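Local coordinates for protein tryptophan halogenase superfamily (Brevundimonas sp. BAL3, PDB 6FRL) that acts as a flavin-dependent halogenase that prefers bromination over chlorination, at residues W245-A250 with R416-P421; I397-K402 with A452-F457. One frame throughout, in Å; residues are numbered along the deposited sequence.

Contact 1. Residues W245-A250 with R416-P421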
# COMPACT_ATOMS: atom_id res chain seq x y z
N TRP B 245 -21.39 -7.38 -15.86
CA TRP B 245 -21.23 -6.18 -15.02
C TRP B 245 -21.30 -4.86 -15.79
O TRP B 245 -21.64 -3.85 -15.21
CB TRP B 245 -19.89 -6.19 -14.28
CG TRP B 245 -19.58 -7.36 -13.43
CD1 TRP B 245 -18.52 -8.20 -13.56
CD2 TRP B 245 -20.31 -7.81 -12.30
NE1 TRP B 245 -18.55 -9.16 -12.58
CE2 TRP B 245 -19.64 -8.94 -11.78
CE3 TRP B 245 -21.47 -7.38 -11.66
CZ2 TRP B 245 -20.08 -9.63 -10.65
CZ3 TRP B 245 -21.91 -8.07 -10.55
CH2 TRP B 245 -21.21 -9.18 -10.05
N LEU B 246 -20.93 -4.85 -17.08
CA LEU B 246 -20.82 -3.61 -17.86
C LEU B 246 -21.75 -3.70 -19.06
O LEU B 246 -21.60 -4.62 -19.87
CB LEU B 246 -19.37 -3.42 -18.32
CG LEU B 246 -18.42 -3.14 -17.14
CD1 LEU B 246 -16.99 -3.56 -17.41
CD2 LEU B 246 -18.47 -1.67 -16.76
N PRO B 247 -22.70 -2.77 -19.19
CA PRO B 247 -23.71 -2.91 -20.26
C PRO B 247 -23.15 -2.80 -21.69
O PRO B 247 -23.47 -3.65 -22.54
CB PRO B 247 -24.68 -1.77 -19.99
CG PRO B 247 -23.89 -0.73 -19.27
CD PRO B 247 -22.84 -1.48 -18.49
N CYS B 248 -22.32 -1.79 -21.94
CA CYS B 248 -21.91 -1.44 -23.29
C CYS B 248 -21.07 -2.56 -23.92
O CYS B 248 -20.25 -3.22 -23.26
CB CYS B 248 -21.19 -0.10 -23.31
SG CYS B 248 -22.26 1.26 -22.80
N ASP B 249 -21.34 -2.79 -25.21
CA ASP B 249 -20.79 -3.93 -25.95
C ASP B 249 -20.32 -3.59 -27.39
O ASP B 249 -20.01 -4.48 -28.15
CB ASP B 249 -21.84 -5.05 -25.97
CG ASP B 249 -23.04 -4.72 -26.86
OD1 ASP B 249 -23.42 -3.55 -27.00
OD2 ASP B 249 -23.61 -5.66 -27.44
N ALA B 250 -20.22 -2.30 -27.73
CA ALA B 250 -19.78 -1.89 -29.06
C ALA B 250 -19.25 -0.47 -29.02
O ALA B 250 -19.51 0.27 -28.05
CB ALA B 250 -20.93 -1.97 -30.04
N ARG B 416 -28.33 2.16 -12.79
CA ARG B 416 -28.60 2.53 -11.38
C ARG B 416 -29.12 1.40 -10.47
O ARG B 416 -28.82 1.38 -9.28
CB ARG B 416 -29.55 3.72 -11.35
CG ARG B 416 -29.79 4.33 -9.99
CD ARG B 416 -30.46 5.70 -10.10
NE ARG B 416 -31.53 5.71 -11.11
CZ ARG B 416 -31.54 6.39 -12.27
NH1 ARG B 416 -30.52 7.19 -12.64
NH2 ARG B 416 -32.59 6.28 -13.08
N GLU B 417 -29.87 0.45 -11.02
CA GLU B 417 -30.38 -0.67 -10.25
C GLU B 417 -29.65 -1.98 -10.48
O GLU B 417 -29.95 -2.96 -9.80
CB GLU B 417 -31.87 -0.83 -10.52
CG GLU B 417 -32.73 0.30 -9.93
CD GLU B 417 -33.98 0.59 -10.74
OE1 GLU B 417 -34.55 -0.36 -11.32
OE2 GLU B 417 -34.40 1.77 -10.79
N MET B 418 -28.69 -2.02 -11.42
CA MET B 418 -27.91 -3.27 -11.72
C MET B 418 -27.12 -3.75 -10.50
O MET B 418 -26.63 -2.94 -9.72
CB MET B 418 -26.96 -3.10 -12.94
CG MET B 418 -25.57 -2.51 -12.64
SD MET B 418 -24.61 -1.81 -14.01
CE MET B 418 -24.68 -3.21 -15.12
N PRO B 419 -27.00 -5.06 -10.34
CA PRO B 419 -26.06 -5.53 -9.31
C PRO B 419 -24.58 -5.25 -9.68
O PRO B 419 -24.26 -5.09 -10.85
CB PRO B 419 -26.36 -7.03 -9.19
CG PRO B 419 -27.02 -7.40 -10.45
CD PRO B 419 -27.60 -6.17 -11.10
N VAL B 420 -23.72 -5.14 -8.66
CA VAL B 420 -22.33 -4.78 -8.83
C VAL B 420 -21.51 -5.68 -7.92
O VAL B 420 -22.01 -6.18 -6.92
CB VAL B 420 -22.05 -3.27 -8.51
CG1 VAL B 420 -23.02 -2.35 -9.23
CG2 VAL B 420 -22.11 -2.96 -7.02
N PRO B 421 -20.24 -5.89 -8.27
CA PRO B 421 -19.45 -6.75 -7.42
C PRO B 421 -19.50 -6.34 -5.95
O PRO B 421 -19.63 -5.16 -5.64
CB PRO B 421 -18.04 -6.60 -8.01
CG PRO B 421 -18.28 -6.26 -9.45
CD PRO B 421 -19.48 -5.37 -9.42
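W245 meets P421 face-on: CG of the proline lies 3.8 Å from the centroid of the indole's six-membered ring and only 10° off the ring normal. This is a CH-pi contact, the methylene standing over the middle of the benzo ring. P421 CD extends the overlap, approaching W245 CE3 at 3.6 Å. The indole reaches this place because its CG stands anti to the carbonyl carbon (chi1 -56°), and the two side chains approach from opposite directions. P421 is the N-cap residue of helix 422-434, so the ring packs on the start of that helix.

The same ring also meets main chain. P419 O lies in its plane at the edge, 3.7 Å from W245 CE3, while V420 C approaches W245 CZ3 obliquely. W245 accounts for 110 of the 251 Å² buried by both segments together. Replacing it with an alanine would probably strip P421 of its aromatic partner and open a gap between the 245-250 loop and the turn ahead of helix 422-434.

A second, mixed patch belongs to M418, just past the end of helix 410-417. Its chain bends at chi3 (-52°) and brings the CE methyl to 3.1 Å from W245 O, a close carbon-to-oxygen approach rather than a hydrogen bond. M418 CE also touches P247 CD, at 4.2 Å. Around this interface, I398 of helix 376-402 touches W245, while P247 packs on F411 and C415 of helix 410-417.

No hydrogen bond crosses between the segments. Cohesion therefore rests on van der Waals and CH-pi contacts, joining the loop that leads into strand 250-257 to the connection between helices 410-417 and 422-434 through shape rather than directional polar bonds.

Contact 2. Residues I397-K402 with A452-F457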
# COMPACT_ATOMS: atom_id res chain seq x y z
N ILE B 397 -14.66 1.70 -13.01
CA ILE B 397 -15.49 1.97 -14.21
C ILE B 397 -17.00 1.74 -13.91
O ILE B 397 -17.83 2.59 -14.21
CB ILE B 397 -15.02 1.14 -15.44
CG1 ILE B 397 -13.65 1.69 -15.90
CG2 ILE B 397 -16.03 1.23 -16.58
CD1 ILE B 397 -12.87 0.79 -16.81
N ILE B 398 -17.32 0.61 -13.31
CA ILE B 398 -18.69 0.30 -12.91
C ILE B 398 -19.37 1.44 -12.12
O ILE B 398 -20.51 1.84 -12.43
CB ILE B 398 -18.72 -1.01 -12.07
CG1 ILE B 398 -18.47 -2.20 -12.99
CG2 ILE B 398 -20.07 -1.17 -11.36
CD1 ILE B 398 -18.17 -3.49 -12.26
N LEU B 399 -18.66 1.97 -11.11
CA LEU B 399 -19.17 3.04 -10.26
C LEU B 399 -19.78 4.19 -11.04
O LEU B 399 -20.81 4.74 -10.60
CB LEU B 399 -18.07 3.59 -9.31
CG LEU B 399 -18.55 4.59 -8.24
CD1 LEU B 399 -19.51 3.94 -7.27
CD2 LEU B 399 -17.40 5.21 -7.50
N HIS B 400 -19.15 4.57 -12.16
CA HIS B 400 -19.60 5.71 -12.97
C HIS B 400 -21.06 5.47 -13.48
O HIS B 400 -21.92 6.39 -13.48
CB HIS B 400 -18.67 5.93 -14.17
CG HIS B 400 -17.28 6.42 -13.84
ND1 HIS B 400 -16.34 5.63 -13.21
CD2 HIS B 400 -16.64 7.58 -14.16
CE1 HIS B 400 -15.19 6.29 -13.13
NE2 HIS B 400 -15.35 7.48 -13.69
N TYR B 401 -21.33 4.25 -13.90
CA TYR B 401 -22.67 3.89 -14.36
C TYR B 401 -23.65 3.74 -13.19
O TYR B 401 -24.77 4.23 -13.24
CB TYR B 401 -22.63 2.55 -15.13
CG TYR B 401 -21.93 2.58 -16.47
CD1 TYR B 401 -22.54 3.17 -17.59
CD2 TYR B 401 -20.67 1.99 -16.65
CE1 TYR B 401 -21.90 3.20 -18.82
CE2 TYR B 401 -20.04 2.00 -17.89
CZ TYR B 401 -20.66 2.61 -18.97
OH TYR B 401 -20.08 2.61 -20.21
N LYS B 402 -23.20 3.05 -12.14
CA LYS B 402 -24.00 2.78 -10.94
C LYS B 402 -24.60 4.02 -10.28
O LYS B 402 -25.70 3.93 -9.75
CB LYS B 402 -23.16 2.01 -9.93
CG LYS B 402 -23.90 1.60 -8.65
CD LYS B 402 -25.17 0.82 -8.95
CE LYS B 402 -25.67 0.01 -7.78
NZ LYS B 402 -27.00 -0.59 -8.07
N ALA B 452 -13.59 12.19 -6.39
CA ALA B 452 -14.04 12.97 -7.56
C ALA B 452 -15.32 12.39 -8.17
O ALA B 452 -16.21 13.13 -8.63
CB ALA B 452 -12.95 13.04 -8.62
N ILE B 453 -15.41 11.07 -8.18
CA ILE B 453 -16.59 10.42 -8.73
C ILE B 453 -17.78 10.52 -7.74
O ILE B 453 -18.89 10.88 -8.15
CB ILE B 453 -16.27 8.97 -9.15
CG1 ILE B 453 -15.09 8.95 -10.17
CG2 ILE B 453 -17.52 8.29 -9.72
CD1 ILE B 453 -15.17 9.92 -11.34
N TYR B 454 -17.53 10.26 -6.45
CA TYR B 454 -18.60 10.39 -5.46
C TYR B 454 -19.20 11.80 -5.54
O TYR B 454 -20.41 11.95 -5.71
CB TYR B 454 -18.14 10.06 -4.04
CG TYR B 454 -17.79 8.60 -3.79
CD1 TYR B 454 -18.64 7.58 -4.15
CD2 TYR B 454 -16.59 8.24 -3.15
CE1 TYR B 454 -18.32 6.23 -3.89
CE2 TYR B 454 -16.24 6.92 -2.90
CZ TYR B 454 -17.11 5.92 -3.27
OH TYR B 454 -16.81 4.60 -3.02
N ASP B 455 -18.33 12.81 -5.52
CA ASP B 455 -18.78 14.19 -5.58
C ASP B 455 -19.42 14.56 -6.90
O ASP B 455 -20.43 15.25 -6.93
CB ASP B 455 -17.64 15.16 -5.27
CG ASP B 455 -17.97 16.55 -5.63
OD1 ASP B 455 -18.78 17.12 -4.89
OD2 ASP B 455 -17.44 17.05 -6.67
N GLY B 456 -18.84 14.11 -8.01
CA GLY B 456 -19.43 14.35 -9.35
C GLY B 456 -20.85 13.83 -9.53
O GLY B 456 -21.67 14.47 -10.20
N PHE B 457 -21.15 12.67 -8.94
CA PHE B 457 -22.51 12.14 -8.95
C PHE B 457 -23.37 12.51 -7.75
O PHE B 457 -24.44 11.97 -7.61
CB PHE B 457 -22.49 10.63 -9.13
CG PHE B 457 -22.05 10.20 -10.48
CD1 PHE B 457 -22.95 10.10 -11.51
CD2 PHE B 457 -20.72 9.92 -10.72
CE1 PHE B 457 -22.53 9.68 -12.76
CE2 PHE B 457 -20.29 9.53 -11.96
CZ PHE B 457 -21.20 9.41 -13.00
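The backbone O of H400 meets the F457 ring obliquely, 3.1 Å from F457 CZ; I453 O, from F457's own segment, lies in plane at the ring's edge. The imidazole of H400 is likewise met at an oblique angle, I453 CD1 coming to 3.4 Å from H400 NE2. I453 reaches it through CG1, turned anti to the carbonyl carbon (chi1 -56°), and its side chain crosses that of H400 at about a right angle. The polar partner of NE2 is E351, whose OE2 it hydrogen-bonds; I453 CD1 only packs against it. F396 meets the imidazole edge-to-face.

The Y454 ring receives L399 CD2 obliquely, 3.9 Å from Y454 CE1, and stacks on W431. The same methyl lies 3.8 Å from I453 CG2, where the leucine and isoleucine slide past each other.

The short segments 397-402 and 452-456, the ends of helices 376-402 and 447-456, run nearly parallel (7°), axes 10.3 Å apart. No hydrogen bond links them. L399, I453 and the Y454 ring thus pack beside one polar residue, H400, whose carbonyl F457 covers from just past its helix; with ND1 hydrogen-bonded to F396 O, both imidazole nitrogens have outside partners, which probably fixes the ring's rotation.

Contacts 1 and 2 have centres 13 Å apart, and helix 376-402 supplies one side of contact 2 and packs against contact 1. From its C-terminal end, K402 NZ lies 2.9 Å from M418 O of contact 1 and probably also hydrogen-bonds R416 O, tying down the end of helix 410-417. Apolar contact adds to this: I398 CD1 lies 3.7 Å from P421 CD. Y401 OH packs 3.6 Å from C248 SG. Y401 OH hydrogen-bonds E348 and H400 NE2 hydrogen-bonds E351; the latter may match the active-site glutamate of tryptophan halogenases, which would make H400 a probable second-shell neighbour of the catalytic region.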